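Local coordinates for replisome organizer (Bacillus phage SPP1, PDB 1NO1), which probably loads the replicative helicase during phage DNA replication and, as a helicase loader/inhibitor, probably also restrains its activity, at residues Thr50-Ala53 with Pro59-Val62. Numbering follows the deposited sequence.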
loop_
_atom_site.group_PDB
_atom_site.type_symbol
_atom_site.label_atom_id
_atom_site.label_comp_id
_atom_site.label_asym_id
_atom_site.label_seq_id
_atom_site.Cartn_x
_atom_site.Cartn_y
_atom_site.Cartn_z
ATOM N N THR A 50 4.092 8.245 1.193
ATOM C CA THR A 50 4.488 9.531 0.670
ATOM C C THR A 50 6.019 9.669 0.513
ATOM O O THR A 50 6.494 10.110 -0.545
ATOM C CB THR A 50 3.918 10.685 1.519
ATOM O OG1 THR A 50 2.502 10.707 1.379
ATOM C CG2 THR A 50 4.297 12.067 0.897
ATOM N N ASP A 51 6.805 9.295 1.531
ATOM C CA ASP A 51 8.249 9.459 1.401
ATOM C C ASP A 51 8.819 8.537 0.291
ATOM O O ASP A 51 9.785 8.889 -0.396
ATOM C CB ASP A 51 8.958 9.233 2.744
ATOM C CG ASP A 51 8.557 10.272 3.809
ATOM O OD1 ASP A 51 8.259 11.438 3.435
ATOM O OD2 ASP A 51 8.494 10.017 5.053
ATOM N N TYR A 52 8.230 7.360 0.126
ATOM C CA TYR A 52 8.666 6.411 -0.879
ATOM C C TYR A 52 8.437 6.923 -2.314
ATOM O O TYR A 52 9.295 6.745 -3.182
ATOM C CB TYR A 52 7.961 5.061 -0.643
ATOM C CG TYR A 52 8.295 4.043 -1.689
ATOM C CD1 TYR A 52 9.300 3.088 -1.464
ATOM C CD2 TYR A 52 7.621 4.031 -2.916
ATOM C CE1 TYR A 52 9.648 2.161 -2.452
ATOM C CE2 TYR A 52 7.942 3.115 -3.895
ATOM C CZ TYR A 52 8.968 2.184 -3.677
ATOM O OH TYR A 52 9.269 1.234 -4.661
ATOM N N ALA A 53 7.313 7.589 -2.575
ATOM C CA ALA A 53 7.023 8.042 -3.933
ATOM C C ALA A 53 7.886 9.232 -4.368
ATOM O O ALA A 53 7.925 9.579 -5.567
ATOM C CB ALA A 53 5.491 8.443 -4.084
ATOM N N PRO A 59 6.580 1.063 -8.365
ATOM C CA PRO A 59 5.678 0.957 -7.210
ATOM C C PRO A 59 6.283 0.126 -6.072
ATOM O O PRO A 59 7.124 -0.741 -6.332
ATOM C CB PRO A 59 4.440 0.247 -7.785
ATOM C CG PRO A 59 4.571 0.358 -9.277
ATOM C CD PRO A 59 6.037 0.450 -9.590
ATOM N N PRO A 60 5.889 0.391 -4.831
ATOM C CA PRO A 60 6.445 -0.319 -3.662
ATOM C C PRO A 60 5.865 -1.708 -3.400
ATOM O O PRO A 60 4.789 -1.993 -3.907
ATOM C CB PRO A 60 6.010 0.594 -2.500
ATOM C CG PRO A 60 4.672 1.098 -2.972
ATOM C CD PRO A 60 4.971 1.477 -4.430
ATOM N N THR A 61 6.558 -2.553 -2.627
ATOM C CA THR A 61 5.963 -3.805 -2.140
ATOM C C THR A 61 5.528 -3.512 -0.707
ATOM O O THR A 61 5.855 -2.442 -0.174
ATOM C CB THR A 61 7.004 -4.865 -2.058
ATOM O OG1 THR A 61 8.108 -4.374 -1.258
ATOM C CG2 THR A 61 7.609 -5.083 -3.443
ATOM N N VAL A 62 4.834 -4.447 -0.055
ATOM C CA VAL A 62 4.399 -4.131 1.300
ATOM C C VAL A 62 5.594 -3.978 2.182
ATOM O O VAL A 62 5.554 -3.180 3.123
ATOM C CB VAL A 62 3.412 -5.196 1.929
ATOM C CG1 VAL A 62 4.097 -6.476 2.203
ATOM C CG2 VAL A 62 2.774 -4.666 3.238
#
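Tyr52 lays one face of its ring against the pyrrolidine of Pro60. The helix 42-55 supplies the tyrosine, and the loop that follows it folds back to supply the proline. Pro60 CB sits 3.6 Å from the centroid of the Tyr52 ring and 19° off its normal, a CH-pi contact. CB is offset toward the ring rim, and the ring atom nearest to Pro60 CD is Tyr52 CE2, 3.4 Å away. Pro60 CG stands further back, 4.0 Å from Tyr52 CE2. Tyr52 CG stands anti to the backbone N of its own residue (chi1 177°), which carries the ring out from the helix to the loop.

This proline side is the tight part. Pro60 is buried, and Tyr17 packs on both it and Tyr52. The phenol end is close too: Tyr52 OH is 3.4 Å from Pro60 CA. It is equally near Pro59 O without bonding to it. Its hydrogen bond goes instead to Phe58 O, just before Pro59. The loose side lies at Pro59, which is partly exposed and whose side chain comes no nearer than 5.8 Å to segment 50-53. The flank of the helix bearing Thr50 and Asp51 is exposed to solvent.

The contact joins the loop after helix 42-55 to the last turns of that helix. Across the two segments the attraction is apolar and CH-pi; the phenol adds a hydrogen bond to the backbone carbonyl of Phe58, just ahead of the two prolines.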